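2,3-dihydroxybenzoate-AMP ligase (PDB 1MDB) is an AMP-binding enzyme of the ANL superfamily that binds adenosine monophosphate and 2,3-dihydroxy-benzoic acid. Local coordinates at residues A[43-47]-A[48-52]; A[178-181]-A[182-185]; A[36-39]-A[40-43]. All coordinates share one frame; numbering follows the deposited sequence.

Going along the chain from the N terminus, interaction 3 comes first: at 36-43 a tight turn carries the chain from helix 27-38 into strand 42-46. Interaction 1 follows at once, sharing A43, and closes the hairpin in which strand 49-52 folds back on strand 42-46. The two are in contact, S52 CB lying against the backbone oxygens of the turn, with G39 O at 2.9 Å, so the end of the hairpin returns to its beginning. Interaction 2, at 178-185, is a separate turn leading into strand 184-189; its nearest atoms stay about 17 Å from interaction 1 and about 16 Å from interaction 3. The three succeed one another without nesting or crossing.

Interaction 1 (A[43-47]-A[48-52]); sequences AITCG and NTHWS
I44 and W51 face each other as an antiparallel hydrogen-bonded pair, their side chains running side by side on the face they share with C46 and T49. The touch is light: I44 CD1 comes to W51 CE3 at 4.1 Å, obliquely to the indole. Helix 86-98 packs against this face through F89, K86 and E90. The backbone is held more closely here, for W51 O takes two donors, A43 N at 2.7 Å and I44 N at 3.2 Å; two residues opposite one form a classic beta bulge.

On the other face T45 and H50 are a non-hydrogen-bonded pair. T45 OG1 meets H50 ND1 at 3.0 Å in the plane of the imidazole, a hydrogen bond at the ring edge, and T45 OG1 is also bonded to R252 NH1. T45 is buried, whereas H50 lies exposed.

The turn itself is the solvent side, with G47 and N48 exposed, yet C46 O is doubly gripped. T49 OG1, which is also bonded to K86 NZ, reaches it at 2.7 Å along a lone pair, while T49 N, at 3.0 Å, comes from above the carbonyl plane. A chi1 of 71° sets T49 OG1 between its own backbone N and carbonyl carbon, beside C46 O. G47, at positive phi, leads the type II' turn C46-T49, characteristic of a two-residue beta hairpin, here at the margin of a mixed sheet.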
# COMPACT_ATOMS: atom_id res chain seq x y z
N ALA A 43 -1.10 20.18 10.27
CA ALA A 43 -1.28 18.74 10.09
C ALA A 43 -0.98 18.33 8.66
O ALA A 43 -0.42 17.25 8.42
CB ALA A 43 -2.72 18.35 10.44
N ILE A 44 -1.33 19.19 7.72
CA ILE A 44 -1.14 18.90 6.32
C ILE A 44 -0.55 20.07 5.55
O ILE A 44 -0.97 21.22 5.71
CB ILE A 44 -2.48 18.55 5.66
CG1 ILE A 44 -3.12 17.38 6.40
CG2 ILE A 44 -2.28 18.27 4.19
CD1 ILE A 44 -4.60 17.24 6.12
N THR A 45 0.42 19.77 4.69
CA THR A 45 1.06 20.77 3.86
C THR A 45 0.96 20.33 2.41
O THR A 45 1.23 19.17 2.08
CB THR A 45 2.53 20.94 4.23
OG1 THR A 45 2.63 21.52 5.53
CG2 THR A 45 3.23 21.83 3.21
N CYS A 46 0.58 21.25 1.54
CA CYS A 46 0.44 20.95 0.12
C CYS A 46 0.79 22.20 -0.67
O CYS A 46 0.01 23.16 -0.72
CB CYS A 46 -0.99 20.51 -0.18
SG CYS A 46 -1.22 19.88 -1.83
N GLY A 47 1.96 22.19 -1.30
CA GLY A 47 2.39 23.36 -2.04
C GLY A 47 2.57 24.46 -1.01
O GLY A 47 3.26 24.27 -0.00
N ASN A 48 1.92 25.61 -1.23
CA ASN A 48 2.02 26.73 -0.29
C ASN A 48 0.90 26.76 0.75
O ASN A 48 0.90 27.62 1.62
CB ASN A 48 2.03 28.05 -1.06
CG ASN A 48 3.39 28.37 -1.67
OD1 ASN A 48 3.50 29.18 -2.59
ND2 ASN A 48 4.44 27.75 -1.13
N THR A 49 -0.03 25.82 0.66
CA THR A 49 -1.14 25.76 1.61
C THR A 49 -0.84 24.87 2.81
O THR A 49 -0.01 23.97 2.72
CB THR A 49 -2.42 25.24 0.93
OG1 THR A 49 -2.28 23.84 0.64
CG2 THR A 49 -2.67 26.00 -0.37
N HIS A 50 -1.51 25.15 3.92
CA HIS A 50 -1.34 24.40 5.16
C HIS A 50 -2.69 24.28 5.86
O HIS A 50 -3.56 25.13 5.67
CB HIS A 50 -0.37 25.14 6.09
CG HIS A 50 0.97 25.44 5.47
ND1 HIS A 50 1.95 24.48 5.32
CD2 HIS A 50 1.48 26.58 4.96
CE1 HIS A 50 3.01 25.03 4.75
NE2 HIS A 50 2.75 26.30 4.52
N TRP A 51 -2.87 23.22 6.65
CA TRP A 51 -4.11 23.00 7.39
C TRP A 51 -3.76 22.58 8.80
O TRP A 51 -3.05 21.60 9.01
CB TRP A 51 -4.96 21.89 6.75
CG TRP A 51 -5.89 22.32 5.66
CD1 TRP A 51 -5.94 23.55 5.07
CD2 TRP A 51 -6.86 21.51 4.99
NE1 TRP A 51 -6.88 23.55 4.07
CE2 TRP A 51 -7.46 22.31 3.99
CE3 TRP A 51 -7.28 20.17 5.12
CZ2 TRP A 51 -8.46 21.83 3.14
CZ3 TRP A 51 -8.28 19.69 4.27
CH2 TRP A 51 -8.86 20.52 3.29
N SER A 52 -4.26 23.33 9.78
CA SER A 52 -4.01 23.01 11.17
C SER A 52 -4.94 21.87 11.55
O SER A 52 -5.90 21.59 10.84
CB SER A 52 -4.33 24.22 12.05
OG SER A 52 -5.68 24.60 11.88

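Interaction 2 (A[178-181]-A[182-185])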
# COMPACT_ATOMS: atom_id res chain seq x y z
N GLU A 178 -24.67 8.11 16.21
CA GLU A 178 -23.57 7.56 16.97
C GLU A 178 -22.76 6.59 16.13
O GLU A 178 -23.33 5.74 15.45
CB GLU A 178 -24.07 6.83 18.21
CG GLU A 178 -22.99 5.98 18.87
CD GLU A 178 -23.48 5.26 20.10
OE1 GLU A 178 -24.46 4.49 19.98
OE2 GLU A 178 -22.90 5.46 21.18
N VAL A 179 -21.45 6.73 16.17
CA VAL A 179 -20.56 5.85 15.43
C VAL A 179 -19.81 5.04 16.48
O VAL A 179 -19.18 5.61 17.37
CB VAL A 179 -19.53 6.62 14.58
CG1 VAL A 179 -18.66 5.65 13.82
CG2 VAL A 179 -20.24 7.55 13.61
N LYS A 180 -19.88 3.72 16.38
CA LYS A 180 -19.20 2.84 17.31
C LYS A 180 -17.79 2.48 16.86
O LYS A 180 -17.51 2.35 15.66
CB LYS A 180 -20.00 1.55 17.50
CG LYS A 180 -21.38 1.73 18.09
CD LYS A 180 -22.08 0.39 18.14
CE LYS A 180 -23.51 0.50 18.62
NZ LYS A 180 -24.15 -0.84 18.58
N SER A 181 -16.91 2.32 17.83
CA SER A 181 -15.52 1.96 17.58
C SER A 181 -15.45 0.60 16.90
O SER A 181 -14.47 0.28 16.23
CB SER A 181 -14.77 1.90 18.91
OG SER A 181 -13.48 2.47 18.78
N SER A 182 -16.50 -0.20 17.08
CA SER A 182 -16.54 -1.53 16.50
C SER A 182 -17.17 -1.57 15.10
O SER A 182 -17.18 -2.62 14.46
CB SER A 182 -17.30 -2.48 17.43
OG SER A 182 -18.62 -2.01 17.67
N ASP A 183 -17.68 -0.43 14.63
CA ASP A 183 -18.30 -0.39 13.31
C ASP A 183 -17.23 -0.45 12.22
O ASP A 183 -16.07 -0.06 12.44
CB ASP A 183 -19.10 0.91 13.11
CG ASP A 183 -20.35 1.00 13.99
OD1 ASP A 183 -20.88 -0.05 14.41
OD2 ASP A 183 -20.81 2.14 14.25
N VAL A 184 -17.60 -0.94 11.04
CA VAL A 184 -16.67 -0.95 9.93
C VAL A 184 -16.49 0.53 9.63
O VAL A 184 -17.46 1.29 9.60
CB VAL A 184 -17.26 -1.63 8.68
CG1 VAL A 184 -16.35 -1.39 7.48
CG2 VAL A 184 -17.42 -3.14 8.93
N ALA A 185 -15.25 0.96 9.42
CA ALA A 185 -14.98 2.37 9.14
C ALA A 185 -14.81 2.65 7.65
O ALA A 185 -15.07 3.76 7.18
CB ALA A 185 -13.72 2.80 9.89
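D183 reaches back over the turn to the backbone of K180, and its OD2 accepts the hydrogen bond of K180 N at 2.8 Å. The N-H points fairly straight at the oxygen, with an angle of 157°, but it meets OD2 from above the carboxylate plane instead of within it. With chi1 at -67°, D183 CG lies beside its own backbone N and opposite its carbonyl carbon, which turns the carboxylate back over K180. There OD2 also rests against K180 CB at 3.4 Å, and OD1 lies 3.6 Å from K180 CB, so the acid lies across the first carbons of the lysine chain. That chain continues extended, and K180 NZ ends 5.4 Å from D183 OD1, too far for the charged atoms to touch, though the opposite charges may still attract weakly.

A second bond runs the other way: D183 N donates to K180 O at 3.0 Å, coming from above the carbonyl plane. It closes a type I beta turn from K180 to D183, whose corners are S181 and S182. K180 thus uses both its N and its O on D183, through side chain and backbone respectively, just before the chain enters strand 184-189, which pairs antiparallel with strand 199-203.

At the corner, S181 OG turns elsewhere, bonding to E25 O and only weakly to D205 OD1, while S182 OG lies 3.8 Å from K180 CB. Ahead of the turn in sequence, E178 O receives a hydrogen bond from Q74 NE2. V179 packs against T26, Q74 and H204, while its CG1 lies 4.1 Å from D183 OD2.

Interaction 3 (A[36-39]-A[40-43]); sequences AKYG and DRIA
A type I beta turn from Y38 to R41 joins helix 27-38 to strand 42-46, and the two residues at its ends stack their side chains on one another. Its backbone bond runs from R41 N to Y38 O at 2.9 Å, with G39 and D40 at the corners. Alongside that bond the guanidinium of R41 lies flat on the phenol ring of Y38, the planes only 13° apart and the centres separated by 3.7 Å.

The overlap is offset. Y38 CD2 sits beneath the centre of the guanidinium, 3.2 Å from R41 CZ, and R41 NH1 extends over the rim of the ring, 3.5 Å from Y38 CE2. R41 CZ remains above the ring face, 29° from the normal through its centroid, which makes the stack a cation-pi interaction as well. Closer to the backbone R41 NE lies over the bond between Y38 CB and CG, 3.3 Å from each, and the aliphatic part of the arginine covers the root of the tyrosine, with R41 CG 3.6 Å from Y38 CB.

The conformations of both side chains bring the groups together. At Y38 a chi1 of 38° swings the ring between the backbone N and the carbonyl carbon, toward the residues that follow. The arginine is extended from CG to NE and therefore reaches across the ring without folding back. R41 NH1 also donates to G250 O, a second hold that fixes the rotation of the guanidinium over the ring.

Helix 53-70 borders this turn: Y53 at its start meets Y38 edge-to-face and touches R41, and backbone bonds tie G39 to R54 and R41 to Y53. Beyond the turn A43 passes into the sheet, bonded through its backbone to V253 of the neighbouring parallel strand 252-255.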
# COMPACT_ATOMS: atom_id res chain seq x y z
N ALA A 36 -8.29 19.30 19.68
CA ALA A 36 -8.46 20.02 20.94
C ALA A 36 -7.12 20.28 21.63
O ALA A 36 -6.94 21.33 22.25
CB ALA A 36 -9.38 19.23 21.86
N LYS A 37 -6.20 19.34 21.53
CA LYS A 37 -4.89 19.46 22.16
C LYS A 37 -3.95 20.48 21.50
O LYS A 37 -3.41 21.36 22.17
CB LYS A 37 -4.19 18.11 22.21
CG LYS A 37 -4.91 17.08 23.07
CD LYS A 37 -4.06 15.82 23.23
CE LYS A 37 -4.68 14.85 24.23
NZ LYS A 37 -3.81 13.66 24.46
N TYR A 38 -3.75 20.36 20.19
CA TYR A 38 -2.85 21.27 19.48
C TYR A 38 -3.41 21.75 18.14
O TYR A 38 -2.77 21.63 17.10
CB TYR A 38 -1.51 20.58 19.27
CG TYR A 38 -1.62 19.10 18.95
CD1 TYR A 38 -2.09 18.66 17.72
CD2 TYR A 38 -1.19 18.13 19.87
CE1 TYR A 38 -2.14 17.30 17.40
CE2 TYR A 38 -1.23 16.76 19.56
CZ TYR A 38 -1.70 16.36 18.31
OH TYR A 38 -1.73 15.02 17.97
N GLY A 39 -4.61 22.33 18.20
CA GLY A 39 -5.27 22.82 17.01
C GLY A 39 -4.46 23.64 16.03
O GLY A 39 -4.66 23.53 14.82
N ASP A 40 -3.54 24.46 16.53
CA ASP A 40 -2.75 25.30 15.65
C ASP A 40 -1.62 24.58 14.91
O ASP A 40 -1.11 25.10 13.92
CB ASP A 40 -2.17 26.49 16.42
CG ASP A 40 -2.84 27.80 16.05
OD1 ASP A 40 -3.82 27.76 15.27
OD2 ASP A 40 -2.39 28.85 16.53
N ARG A 41 -1.23 23.41 15.38
CA ARG A 41 -0.17 22.69 14.67
C ARG A 41 -0.61 22.42 13.24
O ARG A 41 -1.79 22.15 12.99
CB ARG A 41 0.12 21.33 15.31
CG ARG A 41 0.79 21.36 16.64
CD ARG A 41 1.23 19.94 16.98
NE ARG A 41 1.53 19.80 18.39
CZ ARG A 41 1.86 18.66 18.98
NH1 ARG A 41 1.93 17.54 18.27
NH2 ARG A 41 2.11 18.63 20.28
N ILE A 42 0.34 22.49 12.32
CA ILE A 42 0.07 22.22 10.92
C ILE A 42 0.02 20.69 10.78
O ILE A 42 0.96 19.99 11.16
CB ILE A 42 1.17 22.80 10.05
CG1 ILE A 42 1.26 24.31 10.30
CG2 ILE A 42 0.89 22.53 8.58
CD1 ILE A 42 -0.05 25.07 10.05
N ALA A 43 -1.10 20.18 10.27
CA ALA A 43 -1.28 18.74 10.09
C ALA A 43 -0.98 18.33 8.66
O ALA A 43 -0.42 17.25 8.42
CB ALA A 43 -2.72 18.35 10.44